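Local coordinates for protein aminotransferase (Streptomyces pactum, PDB 4ZM4) that belongs to the class-III aminotransferases, pyridoxal phosphate-dependent enzymes of fold type I that work as dimers, at residues B[153-158]-B[184-189]; B[194-199]-B[228-233]; B[269-274]-B[291-296]; B[398-403]-B[413-418]. The protein carries 1 engineered substitution. One frame throughout, in Å; residues are numbered along the deposited sequence.

How the contacts relate
Contacts 1, 2 and 3 lie round the seven-stranded mixed sheet; contact 4 lies in the C-terminal part of the chain. Contacts 1 and 4 are buried, while contacts 2 and 3 are partly so. Contact 1 joins two parts of one loop mainly by methyl packing, with one CA-H...O contact, and lies beside the second subunit. Contact 2 ties two helix starts through an asparagine amide and two aromatic rings. Contact 3 joins the ends of neighbouring antiparallel strands, with a Glu271-Arg293 salt bridge on its more exposed side. Contact 4 packs a helix against a loop next to the ligand pocket. Contacts 3 and 4 lie on opposite sides of the chain's centre, with their own centres about 37 Å apart.

Contact 1 of 4, residues B[153-158]-B[184-189]; sequences WSETVL and PEALAH
Glu155 and Thr156 meet Ala186 and Leu187 without any ring between them. The flat groups here are backbone carbonyls, and methyl carbons meet the oxygens of Glu155, Thr156 and Leu158. Ala186 CB points at the opposite segment and lies 3.3 Å from Glu155 O. The same methyl, Ala186 CB, is 3.8 Å from Glu155 CG. The carboxylate stands off, with Glu155 OE1 4.1 Å from Ala186 CB.

Leu187 adds the second half of the contact with its two branches. Its CG is turned away from its own carbonyl carbon (chi1 -63°), and this brings the branched end up to the chain. Leu187 CD2 sits 3.3 Å from Thr156 O, and Leu187 CD1 lies 3.8 Å from Leu158 O. In return, Thr156 CA sends a CH contact of 3.5 Å to Ala186 O, fairly straight at 162°. No classical hydrogen bond crosses, so the fit depends on shape and on this one weak CA-H...O contact.

Each segment is curled on itself. Ser154 O accepts from both Val157 N and Leu158 N, which bends 153-158. Glu185 to Ala188 form a type I beta turn.

The polar ends have other partners: Glu155 OE2 makes a salt bridge with Arg132 of the second subunit, its OE1 accepts from Ile183 N, and Thr156 OG1 bonds Arg135.

Both segments belong to the long loop between the parallel strands 142-146 and 190-193. Helix 123-138 runs beside 153-158 and touches Ser154 and Val157, while the second subunit packs against both segments.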
loop_
_atom_site.group_PDB
_atom_site.type_symbol
_atom_site.label_atom_id
_atom_site.label_comp_id
_atom_site.label_asym_id
_atom_site.label_seq_id
_atom_site.Cartn_x
_atom_site.Cartn_y
_atom_site.Cartn_z
ATOM N N TRP B 153 7.775 3.408 5.929
ATOM C CA TRP B 153 8.214 2.488 6.973
ATOM C C TRP B 153 8.889 1.239 6.437
ATOM O O TRP B 153 9.005 0.240 7.160
ATOM C CB TRP B 153 7.018 2.115 7.858
ATOM C CG TRP B 153 5.745 1.747 7.135
ATOM C CD1 TRP B 153 4.822 2.583 6.621
ATOM C CD2 TRP B 153 5.270 0.426 6.870
ATOM N NE1 TRP B 153 3.794 1.873 6.022
ATOM C CE2 TRP B 153 4.043 0.542 6.195
ATOM C CE3 TRP B 153 5.755 -0.844 7.176
ATOM C CZ2 TRP B 153 3.289 -0.557 5.832
ATOM C CZ3 TRP B 153 5.028 -1.910 6.820
ATOM C CH2 TRP B 153 3.802 -1.775 6.139
ATOM N N SER B 154 9.351 1.282 5.182
ATOM C CA SER B 154 10.063 0.115 4.617
ATOM C C SER B 154 11.354 -0.116 5.380
ATOM O O SER B 154 11.912 0.788 6.007
ATOM C CB SER B 154 10.316 0.231 3.106
ATOM O OG SER B 154 11.155 1.353 2.806
ATOM N N GLU B 155 11.834 -1.353 5.280
ATOM C CA GLU B 155 12.908 -1.865 6.110
ATOM C C GLU B 155 14.237 -1.063 6.038
ATOM O O GLU B 155 14.858 -0.877 7.070
ATOM C CB GLU B 155 13.146 -3.346 5.753
ATOM C CG GLU B 155 13.897 -4.121 6.835
ATOM C CD GLU B 155 13.008 -4.591 7.977
ATOM O OE1 GLU B 155 13.505 -5.266 8.886
ATOM O OE2 GLU B 155 11.798 -4.309 7.937
ATOM N N THR B 156 14.625 -0.554 4.857
ATOM C CA THR B 156 15.909 0.173 4.702
ATOM C C THR B 156 15.854 1.670 5.013
ATOM O O THR B 156 16.906 2.315 5.123
ATOM C CB THR B 156 16.601 -0.063 3.305
ATOM O OG1 THR B 156 16.012 0.746 2.285
ATOM C CG2 THR B 156 16.491 -1.558 2.863
ATOM N N VAL B 157 14.667 2.235 5.253
ATOM C CA VAL B 157 14.564 3.674 5.587
ATOM C C VAL B 157 13.907 4.048 6.920
ATOM O O VAL B 157 14.013 5.186 7.344
ATOM C CB VAL B 157 13.838 4.483 4.507
ATOM C CG1 VAL B 157 14.566 4.322 3.192
ATOM C CG2 VAL B 157 12.374 4.047 4.367
ATOM N N LEU B 158 13.235 3.107 7.591
ATOM C CA LEU B 158 12.514 3.455 8.834
ATOM C C LEU B 158 13.440 3.777 10.013
ATOM O O LEU B 158 13.949 2.874 10.677
ATOM C CB LEU B 158 11.540 2.361 9.219
ATOM C CG LEU B 158 10.723 2.611 10.469
ATOM C CD1 LEU B 158 10.038 3.980 10.443
ATOM C CD2 LEU B 158 9.699 1.493 10.647
ATOM N N PRO B 184 18.457 -6.780 12.161
ATOM C CA PRO B 184 19.526 -5.924 12.695
ATOM C C PRO B 184 20.306 -5.160 11.608
ATOM O O PRO B 184 20.817 -4.063 11.903
ATOM C CB PRO B 184 20.458 -6.881 13.467
ATOM C CG PRO B 184 20.021 -8.255 13.135
ATOM C CD PRO B 184 18.618 -8.201 12.543
ATOM N N GLU B 185 20.352 -5.703 10.389
ATOM C CA GLU B 185 21.111 -5.089 9.320
ATOM C C GLU B 185 20.258 -4.061 8.544
ATOM O O GLU B 185 20.713 -3.498 7.551
ATOM C CB GLU B 185 21.631 -6.153 8.356
ATOM C CG GLU B 185 22.479 -7.265 8.983
ATOM C CD GLU B 185 21.658 -8.436 9.519
ATOM O OE1 GLU B 185 20.413 -8.370 9.546
ATOM O OE2 GLU B 185 22.247 -9.438 9.941
ATOM N N ALA B 186 19.023 -3.810 8.991
ATOM C CA ALA B 186 18.061 -3.098 8.160
ATOM C C ALA B 186 18.660 -1.807 7.652
ATOM O O ALA B 186 18.469 -1.457 6.485
ATOM C CB ALA B 186 16.797 -2.812 8.931
ATOM N N LEU B 187 19.389 -1.100 8.524
ATOM C CA LEU B 187 19.854 0.242 8.219
ATOM C C LEU B 187 21.334 0.317 7.968
ATOM O O LEU B 187 21.923 1.392 8.036
ATOM C CB LEU B 187 19.438 1.187 9.353
ATOM C CG LEU B 187 17.930 1.374 9.577
ATOM C CD1 LEU B 187 17.705 2.322 10.736
ATOM C CD2 LEU B 187 17.184 1.899 8.375
ATOM N N ALA B 188 21.961 -0.846 7.751
ATOM C CA ALA B 188 23.412 -0.943 7.575
ATOM C C ALA B 188 23.908 -0.090 6.416
ATOM O O ALA B 188 25.035 0.376 6.449
ATOM C CB ALA B 188 23.799 -2.380 7.327
ATOM N N HIS B 189 23.056 0.096 5.400
ATOM C CA HIS B 189 23.411 0.788 4.167
ATOM C C HIS B 189 22.644 2.101 4.065
ATOM O O HIS B 189 22.377 2.603 2.990
ATOM C CB HIS B 189 23.163 -0.138 2.963
ATOM C CG HIS B 189 23.976 -1.398 3.005
ATOM N ND1 HIS B 189 25.273 -1.463 2.543
ATOM C CD2 HIS B 189 23.691 -2.627 3.478
ATOM C CE1 HIS B 189 25.763 -2.664 2.766
ATOM N NE2 HIS B 189 24.811 -3.402 3.304
#

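Contact 2 of 4, residues B[194-199]-B[228-233]; sequences GWNDPD and PPAPGF
Phe233 and Trp195 form an offset edge-to-face pair. The edge of Phe233 is turned to the face of the six-membered ring of Trp195, with centroids 5.3 Å apart and planes at 86°. The closest atoms are Trp195 CZ3 and Phe233 CE2, at 3.6 Å. Trp195 CG lies anti to its backbone N (chi1 -176°), and this carries the indole across to the other segment. There Trp195 CZ2 lies alongside Pro229 CB at 3.8 Å, the two side chains pointing the same way.

Asn196 fits against both rings. Asn196 CA lies over the centre of one face of Phe233, a CH-pi contact of 3.8 Å to the centroid. Asn196 ND2 lies over one face of the indole, off toward its rim. Pro198 lies at the Phe233 edge, near the plane.

The Asn196 amide bonds the other backbone twice. Asn196 OD1 accepts from Ala230 N at 2.8 Å. That bond is nearly straight, but the donor stands well above the carbonyl plane. Asn196 ND2 gives a longer bond of 3.2 Å to Pro228 O, which lies close to the amide plane. ND2 also bonds Arg385 O, so three bonds fix the rotation of this buried amide. The indole NE1 has its own partner in Ile227 O.

Gly194 to Asp197 and Ala230 to Phe233 are type II beta turns, and Phe233 N bonds Ala230 O.

Each turn leads into a helix. Asp197 is the N-cap of helix 198-208, its OD1 taking Ala200 N, and Gly232 is the N-cap of helix 233-244. The first turn follows strand 190-193, an outermost strand of the seven-stranded sheet within this chain.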
loop_
_atom_site.group_PDB
_atom_site.type_symbol
_atom_site.label_atom_id
_atom_site.label_comp_id
_atom_site.label_asym_id
_atom_site.label_seq_id
_atom_site.Cartn_x
_atom_site.Cartn_y
_atom_site.Cartn_z
ATOM N N GLY B 194 22.058 16.069 9.087
ATOM C CA GLY B 194 21.120 17.118 9.421
ATOM C C GLY B 194 20.675 17.875 8.170
ATOM O O GLY B 194 21.479 18.134 7.264
ATOM N N TRP B 195 19.403 18.246 8.155
ATOM C CA TRP B 195 18.794 19.028 7.098
ATOM C C TRP B 195 19.475 20.392 7.030
ATOM O O TRP B 195 19.852 20.921 8.061
ATOM C CB TRP B 195 17.326 19.203 7.436
ATOM C CG TRP B 195 16.429 19.913 6.417
ATOM C CD1 TRP B 195 15.443 20.796 6.703
ATOM C CD2 TRP B 195 16.386 19.733 4.987
ATOM N NE1 TRP B 195 14.803 21.176 5.569
ATOM C CE2 TRP B 195 15.363 20.548 4.503
ATOM C CE3 TRP B 195 17.125 18.971 4.090
ATOM C CZ2 TRP B 195 15.040 20.628 3.175
ATOM C CZ3 TRP B 195 16.818 19.065 2.749
ATOM C CH2 TRP B 195 15.796 19.903 2.301
ATOM N N ASN B 196 19.675 20.906 5.821
ATOM C CA ASN B 196 20.256 22.209 5.575
ATOM C C ASN B 196 21.632 22.412 6.192
ATOM O O ASN B 196 21.941 23.483 6.700
ATOM C CB ASN B 196 19.291 23.301 6.023
ATOM C CG ASN B 196 18.067 23.409 5.114
ATOM O OD1 ASN B 196 18.179 23.290 3.899
ATOM N ND2 ASN B 196 16.911 23.644 5.695
ATOM N N ASP B 197 22.470 21.373 6.159
ATOM C CA ASP B 197 23.874 21.452 6.658
ATOM C C ASP B 197 24.834 21.203 5.501
ATOM O O ASP B 197 25.293 20.081 5.321
ATOM C CB ASP B 197 24.097 20.420 7.767
ATOM C CG ASP B 197 25.446 20.576 8.439
ATOM O OD1 ASP B 197 26.334 21.258 7.887
ATOM O OD2 ASP B 197 25.620 20.034 9.539
ATOM N N PRO B 198 25.138 22.248 4.692
ATOM C CA PRO B 198 25.976 22.052 3.487
ATOM C C PRO B 198 27.404 21.538 3.741
ATOM O O PRO B 198 27.914 20.736 2.969
ATOM C CB PRO B 198 25.983 23.425 2.813
ATOM C CG PRO B 198 25.420 24.385 3.785
ATOM C CD PRO B 198 24.703 23.646 4.859
ATOM N N ASP B 199 28.035 21.998 4.808
ATOM C CA ASP B 199 29.377 21.517 5.183
ATOM C C ASP B 199 29.375 19.988 5.353
ATOM O O ASP B 199 30.172 19.302 4.764
ATOM C CB ASP B 199 29.840 22.160 6.503
ATOM C CG ASP B 199 30.146 23.655 6.374
ATOM O OD1 ASP B 199 30.422 24.141 5.247
ATOM O OD2 ASP B 199 30.125 24.349 7.444
ATOM N N PRO B 228 11.496 24.741 4.943
ATOM C CA PRO B 228 11.941 24.764 3.574
ATOM C C PRO B 228 13.461 24.627 3.455
ATOM O O PRO B 228 14.198 24.766 4.444
ATOM C CB PRO B 228 11.481 26.141 3.074
ATOM C CG PRO B 228 11.477 27.001 4.285
ATOM C CD PRO B 228 11.217 26.095 5.464
ATOM N N PRO B 229 13.941 24.326 2.252
ATOM C CA PRO B 229 15.382 24.195 2.117
ATOM C C PRO B 229 16.014 25.586 2.164
ATOM O O PRO B 229 15.437 26.545 1.639
ATOM C CB PRO B 229 15.538 23.564 0.737
ATOM C CG PRO B 229 14.349 24.059 -0.028
ATOM C CD PRO B 229 13.241 24.269 0.963
ATOM N N ALA B 230 17.178 25.698 2.790
ATOM C CA ALA B 230 17.940 26.940 2.809
ATOM C C ALA B 230 18.314 27.324 1.384
ATOM O O ALA B 230 18.485 26.457 0.521
ATOM C CB ALA B 230 19.195 26.777 3.645
ATOM N N PRO B 231 18.454 28.626 1.122
ATOM C CA PRO B 231 18.922 29.103 -0.192
ATOM C C PRO B 231 20.137 28.320 -0.684
ATOM O O PRO B 231 21.132 28.205 0.037
ATOM C CB PRO B 231 19.305 30.565 0.075
ATOM C CG PRO B 231 18.461 30.981 1.248
ATOM C CD PRO B 231 18.298 29.732 2.093
ATOM N N GLY B 232 20.023 27.746 -1.880
ATOM C CA GLY B 232 21.107 26.984 -2.513
ATOM C C GLY B 232 21.286 25.516 -2.114
ATOM O O GLY B 232 22.149 24.828 -2.683
ATOM N N PHE B 233 20.516 25.028 -1.130
ATOM C CA PHE B 233 20.750 23.688 -0.630
ATOM C C PHE B 233 20.348 22.614 -1.625
ATOM O O PHE B 233 21.117 21.683 -1.879
ATOM C CB PHE B 233 20.076 23.461 0.706
ATOM C CG PHE B 233 20.562 22.242 1.405
ATOM C CD1 PHE B 233 21.825 22.220 1.969
ATOM C CD2 PHE B 233 19.767 21.100 1.491
ATOM C CE1 PHE B 233 22.274 21.096 2.663
ATOM C CE2 PHE B 233 20.221 19.973 2.147
ATOM C CZ PHE B 233 21.468 19.969 2.738
#

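Contact 3 of 4, residues B[269-274]-B[291-296]; sequences GVEPDL and GGRRHA
Leu274 and Gly292 sit where strands 274-277 and 288-292 pair antiparallel. Strand 288-292 is the antiparallel member of the seven-stranded sheet next to 116-120, the edge strand within this chain, as in fold type I PLP enzymes.

Backbone contacts come first. Leu274 CA makes a CH contact of 3.3 Å with Gly291 O. Gly292 CA makes a longer one, 3.6 Å, with Asp273 O. Beyond the strand end the chains part, and a water spans them. It donates to Asp273 O at 2.7 Å and accepts from Arg293 N at 3.1 Å.

Apolar contact is slight. Ala296 CB points back at the first segment, close to Asp273 O. Ala296 CB lies 4.2 Å from Leu274 CD2. Met247 of the adjacent strand touches both Leu274 and Ala296.

Charged contacts complete the set. The Asp273 carboxylate is taken by Leu248 N and Arg238. Further out, Glu271 and Arg293 form the one salt bridge across the segments. Glu271 reaches out with CG anti to its backbone N (chi1 -168°) and meets the extended Arg293 chain at about a right angle. Arg293 also reaches Glu115 through NH1, so its guanidinium is shared by two acids.

The grip on Glu271 is side-on, with two nitrogens to two oxygens and the planes of the two groups 36° apart. Arg293 NH2 gives Glu271 OE1 a bond of 3.2 Å. Arg293 NE gives the shorter one, 2.6 Å to Glu271 OE2, which lies at the guanidinium edge and is met on its syn side.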
loop_
_atom_site.group_PDB
_atom_site.type_symbol
_atom_site.label_atom_id
_atom_site.label_comp_id
_atom_site.label_asym_id
_atom_site.label_seq_id
_atom_site.Cartn_x
_atom_site.Cartn_y
_atom_site.Cartn_z
ATOM N N GLY B 269 12.989 25.092 -8.918
ATOM C CA GLY B 269 13.777 24.962 -10.139
ATOM C C GLY B 269 14.940 23.979 -10.075
ATOM O O GLY B 269 16.016 24.243 -10.612
ATOM N N VAL B 270 14.750 22.856 -9.399
ATOM C CA VAL B 270 15.795 21.807 -9.318
ATOM C C VAL B 270 15.142 20.476 -9.653
ATOM O O VAL B 270 14.143 20.113 -9.051
ATOM C CB VAL B 270 16.411 21.720 -7.913
ATOM C CG1 VAL B 270 17.421 20.586 -7.816
ATOM C CG2 VAL B 270 17.059 23.037 -7.562
ATOM N N GLU B 271 15.729 19.751 -10.595
ATOM C CA GLU B 271 15.139 18.532 -11.096
ATOM C C GLU B 271 15.918 17.333 -10.571
ATOM O O GLU B 271 17.129 17.230 -10.793
ATOM C CB GLU B 271 15.129 18.529 -12.608
ATOM C CG GLU B 271 14.285 17.424 -13.211
ATOM C CD GLU B 271 14.226 17.519 -14.728
ATOM O OE1 GLU B 271 13.672 18.534 -15.248
ATOM O OE2 GLU B 271 14.747 16.602 -15.395
ATOM N N PRO B 272 15.215 16.423 -9.865
ATOM C CA PRO B 272 15.809 15.190 -9.380
ATOM C C PRO B 272 15.826 14.117 -10.471
ATOM O O PRO B 272 15.188 14.291 -11.502
ATOM C CB PRO B 272 14.836 14.747 -8.297
ATOM C CG PRO B 272 13.516 15.151 -8.837
ATOM C CD PRO B 272 13.771 16.462 -9.575
ATOM N N ASP B 273 16.479 12.991 -10.173
ATOM C CA ASP B 273 16.513 11.814 -11.053
ATOM C C ASP B 273 15.255 10.985 -10.938
ATOM O O ASP B 273 14.734 10.531 -11.942
ATOM C CB ASP B 273 17.757 10.973 -10.748
ATOM C CG ASP B 273 19.040 11.743 -10.989
ATOM O OD1 ASP B 273 19.148 12.334 -12.080
ATOM O OD2 ASP B 273 19.895 11.865 -10.074
ATOM N N LEU B 274 14.775 10.788 -9.716
ATOM C CA LEU B 274 13.521 10.088 -9.464
ATOM C C LEU B 274 12.615 10.955 -8.557
ATOM O O LEU B 274 13.128 11.793 -7.802
ATOM C CB LEU B 274 13.785 8.763 -8.796
ATOM C CG LEU B 274 14.536 7.712 -9.617
ATOM C CD1 LEU B 274 14.915 6.509 -8.738
ATOM C CD2 LEU B 274 13.676 7.230 -10.789
ATOM N N GLY B 291 8.720 7.948 -10.470
ATOM C CA GLY B 291 9.109 8.056 -11.855
ATOM C C GLY B 291 10.243 9.018 -12.073
ATOM O O GLY B 291 10.708 9.668 -11.146
ATOM N N GLY B 292 10.674 9.106 -13.329
ATOM C CA GLY B 292 11.705 10.062 -13.742
ATOM C C GLY B 292 11.756 10.133 -15.268
ATOM O O GLY B 292 10.835 9.668 -15.948
ATOM N N ARG B 293 12.850 10.671 -15.802
ATOM C CA ARG B 293 13.044 10.680 -17.245
ATOM C C ARG B 293 13.392 9.284 -17.711
ATOM O O ARG B 293 13.674 8.395 -16.873
ATOM C CB ARG B 293 14.120 11.679 -17.630
ATOM C CG ARG B 293 13.639 13.098 -17.448
ATOM C CD ARG B 293 14.666 14.101 -17.897
ATOM N NE ARG B 293 14.225 15.484 -17.685
ATOM C CZ ARG B 293 13.372 16.163 -18.458
ATOM N NH1 ARG B 293 12.791 15.599 -19.524
ATOM N NH2 ARG B 293 13.090 17.423 -18.150
ATOM N N ARG B 294 13.369 9.076 -19.033
ATOM C CA ARG B 294 13.549 7.717 -19.587
ATOM C C ARG B 294 14.864 7.072 -19.197
ATOM O O ARG B 294 14.913 5.891 -18.916
ATOM C CB ARG B 294 13.395 7.696 -21.104
ATOM C CG ARG B 294 11.943 7.807 -21.586
ATOM C CD ARG B 294 11.710 8.865 -22.632
ATOM N NE ARG B 294 10.359 9.384 -22.696
ATOM C CZ ARG B 294 9.280 8.688 -23.035
ATOM N NH1 ARG B 294 9.357 7.392 -23.350
ATOM N NH2 ARG B 294 8.113 9.299 -23.010
ATOM N N HIS B 295 15.919 7.877 -19.097
ATOM C CA HIS B 295 17.215 7.347 -18.707
ATOM C C HIS B 295 17.173 6.748 -17.283
ATOM O O HIS B 295 17.517 5.598 -17.083
ATOM C CB HIS B 295 18.339 8.401 -18.830
ATOM C CG HIS B 295 19.717 7.785 -18.789
ATOM N ND1 HIS B 295 20.568 7.878 -17.706
ATOM C CD2 HIS B 295 20.342 6.978 -19.679
ATOM C CE1 HIS B 295 21.671 7.190 -17.946
ATOM N NE2 HIS B 295 21.553 6.626 -19.134
ATOM N N ALA B 296 16.703 7.522 -16.319
ATOM C CA ALA B 296 16.621 7.061 -14.920
ATOM C C ALA B 296 15.688 5.855 -14.764
ATOM O O ALA B 296 15.893 5.034 -13.864
ATOM C CB ALA B 296 16.180 8.195 -14.007
HETATM O O HOH W 1 15.431 11.540 -14.297
#

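Contact 4 of 4, residues B[398-403]-B[413-418]; sequences RHRRLQ and FHPNAL
Gln403 and Phe413 join helix 396-408 to a loop that carries an Asx turn, next to the ligand pocket of this fold type I aminotransferase. The loop follows the short strand 411-412. Gln403 NE2 gives Phe413 O a bond of 2.8 Å, bent to 136° at the hydrogen. Beside it a water accepts from Phe413 N and donates to Gln403 O. Gln403 CG lies 3.4 Å from Pro415 CB.

Ala417 makes a CH-pi contact over one face of the His399 ring, 3.8 Å from Ala417 CB to the centroid. Pro415 O lies at the edge of that ring. Phe413 meets His399 obliquely; its chi1 of 53° turns the ring toward Gln403 and His399. Arg400 lays one guanidinium face over Pro415 CB.

A second shell holds these groups. His399 ND1 bonds Leu373 N, which fixes the imidazole. The Phe413 ring meets Trp421.

The loop holds itself too. His414, its side chain about 5 Å from bound P3B, accepts from Asn416 N at His414 ND1, 3.1 Å away and in the ring plane. In the Asx turn, Leu418 N donates to Asn416 OD1 at 3.0 Å, from above the carbonyl plane.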
loop_
_atom_site.group_PDB
_atom_site.type_symbol
_atom_site.label_atom_id
_atom_site.label_comp_id
_atom_site.label_asym_id
_atom_site.label_seq_id
_atom_site.Cartn_x
_atom_site.Cartn_y
_atom_site.Cartn_z
ATOM N N ARG B 398 2.540 22.407 26.386
ATOM C CA ARG B 398 1.556 23.471 26.182
ATOM C C ARG B 398 0.862 23.338 24.828
ATOM O O ARG B 398 -0.335 23.549 24.745
ATOM C CB ARG B 398 2.149 24.867 26.320
ATOM C CG ARG B 398 2.025 25.455 27.713
ATOM C CD ARG B 398 2.459 26.921 27.793
ATOM N NE ARG B 398 2.368 27.412 29.164
ATOM C CZ ARG B 398 3.238 27.148 30.124
ATOM N NH1 ARG B 398 4.341 26.458 29.884
ATOM N NH2 ARG B 398 3.006 27.597 31.343
ATOM N N HIS B 399 1.585 22.962 23.782
ATOM C CA HIS B 399 0.933 22.770 22.489
ATOM C C HIS B 399 -0.108 21.646 22.537
ATOM O O HIS B 399 -1.229 21.849 22.083
ATOM C CB HIS B 399 1.936 22.541 21.346
ATOM C CG HIS B 399 1.395 22.951 20.023
ATOM N ND1 HIS B 399 1.474 24.247 19.575
ATOM C CD2 HIS B 399 0.702 22.265 19.085
ATOM C CE1 HIS B 399 0.888 24.340 18.394
ATOM N NE2 HIS B 399 0.410 23.150 18.075
ATOM N N ARG B 400 0.243 20.503 23.137
ATOM C CA ARG B 400 -0.717 19.418 23.356
ATOM C C ARG B 400 -1.941 19.930 24.068
ATOM O O ARG B 400 -3.079 19.548 23.756
ATOM C CB ARG B 400 -0.108 18.256 24.164
ATOM C CG ARG B 400 0.891 17.393 23.408
ATOM C CD ARG B 400 1.219 16.058 24.075
ATOM N NE ARG B 400 0.309 15.008 23.595
ATOM C CZ ARG B 400 0.364 14.422 22.389
ATOM N NH1 ARG B 400 1.298 14.756 21.489
ATOM N NH2 ARG B 400 -0.525 13.489 22.072
ATOM N N ARG B 401 -1.717 20.777 25.055
ATOM C CA ARG B 401 -2.810 21.275 25.888
ATOM C C ARG B 401 -3.664 22.199 25.055
ATOM O O ARG B 401 -4.894 22.061 25.019
ATOM C CB ARG B 401 -2.237 21.978 27.118
ATOM C CG ARG B 401 -3.200 22.201 28.270
ATOM C CD ARG B 401 -2.515 22.017 29.607
ATOM N NE ARG B 401 -1.317 22.777 29.879
ATOM C CZ ARG B 401 -1.258 24.067 30.157
ATOM N NH1 ARG B 401 -2.344 24.840 30.079
ATOM N NH2 ARG B 401 -0.099 24.597 30.466
ATOM N N LEU B 402 -3.011 23.052 24.269
ATOM C CA LEU B 402 -3.716 23.907 23.293
ATOM C C LEU B 402 -4.591 23.132 22.305
ATOM O O LEU B 402 -5.693 23.581 21.983
ATOM C CB LEU B 402 -2.727 24.770 22.514
ATOM C CG LEU B 402 -3.325 25.817 21.588
ATOM C CD1 LEU B 402 -4.015 26.902 22.407
ATOM C CD2 LEU B 402 -2.255 26.420 20.688
ATOM N N GLN B 403 -4.141 21.983 21.817
ATOM C CA GLN B 403 -4.954 21.297 20.811
ATOM C C GLN B 403 -6.187 20.601 21.401
ATOM O O GLN B 403 -7.216 20.565 20.743
ATOM C CB GLN B 403 -4.133 20.373 19.857
ATOM C CG GLN B 403 -4.116 18.885 20.123
ATOM C CD GLN B 403 -5.421 18.130 19.953
ATOM O OE1 GLN B 403 -5.806 17.432 20.856
ATOM N NE2 GLN B 403 -6.029 18.185 18.798
ATOM N N PHE B 413 -6.415 20.144 14.991
ATOM C CA PHE B 413 -5.107 19.934 14.411
ATOM C C PHE B 413 -4.373 18.844 15.223
ATOM O O PHE B 413 -4.799 18.536 16.309
ATOM C CB PHE B 413 -4.314 21.248 14.324
ATOM C CG PHE B 413 -4.218 21.999 15.611
ATOM C CD1 PHE B 413 -3.203 21.725 16.495
ATOM C CD2 PHE B 413 -5.136 22.963 15.943
ATOM C CE1 PHE B 413 -3.111 22.400 17.692
ATOM C CE2 PHE B 413 -5.041 23.656 17.132
ATOM C CZ PHE B 413 -4.023 23.380 18.013
ATOM N N HIS B 414 -3.274 18.292 14.692
ATOM C CA HIS B 414 -2.502 17.242 15.380
ATOM C C HIS B 414 -1.824 17.829 16.644
ATOM O O HIS B 414 -1.289 18.927 16.595
ATOM C CB HIS B 414 -1.447 16.658 14.451
ATOM C CG HIS B 414 -0.855 15.368 14.925
ATOM N ND1 HIS B 414 0.004 15.280 15.999
ATOM C CD2 HIS B 414 -0.958 14.113 14.429
ATOM C CE1 HIS B 414 0.368 14.030 16.178
ATOM N NE2 HIS B 414 -0.178 13.303 15.221
ATOM N N PRO B 415 -1.846 17.093 17.763
ATOM C CA PRO B 415 -1.291 17.603 19.021
ATOM C C PRO B 415 0.206 17.848 19.062
ATOM O O PRO B 415 0.657 18.609 19.928
ATOM C CB PRO B 415 -1.635 16.524 20.054
ATOM C CG PRO B 415 -2.246 15.400 19.307
ATOM C CD PRO B 415 -2.665 15.887 17.962
ATOM N N ASN B 416 0.959 17.193 18.188
ATOM C CA ASN B 416 2.374 17.393 18.092
ATOM C C ASN B 416 2.620 18.656 17.270
ATOM O O ASN B 416 2.192 18.770 16.128
ATOM C CB ASN B 416 3.039 16.177 17.449
ATOM C CG ASN B 416 4.548 16.267 17.441
ATOM O OD1 ASN B 416 5.138 17.351 17.534
ATOM N ND2 ASN B 416 5.185 15.135 17.345
ATOM N N ALA B 417 3.331 19.608 17.842
ATOM C CA ALA B 417 3.543 20.882 17.174
ATOM C C ALA B 417 4.273 20.766 15.825
ATOM O O ALA B 417 4.110 21.614 14.954
ATOM C CB ALA B 417 4.302 21.819 18.113
ATOM N N LEU B 418 5.106 19.748 15.679
ATOM C CA LEU B 418 5.881 19.532 14.460
ATOM C C LEU B 418 5.078 18.911 13.318
ATOM O O LEU B 418 5.562 18.846 12.197
ATOM C CB LEU B 418 7.069 18.637 14.761
ATOM C CG LEU B 418 8.049 19.157 15.823
ATOM C CD1 LEU B 418 9.010 18.062 16.202
ATOM C CD2 LEU B 418 8.804 20.363 15.330
HETATM O O HOH W 2 -7.231 20.704 17.882
#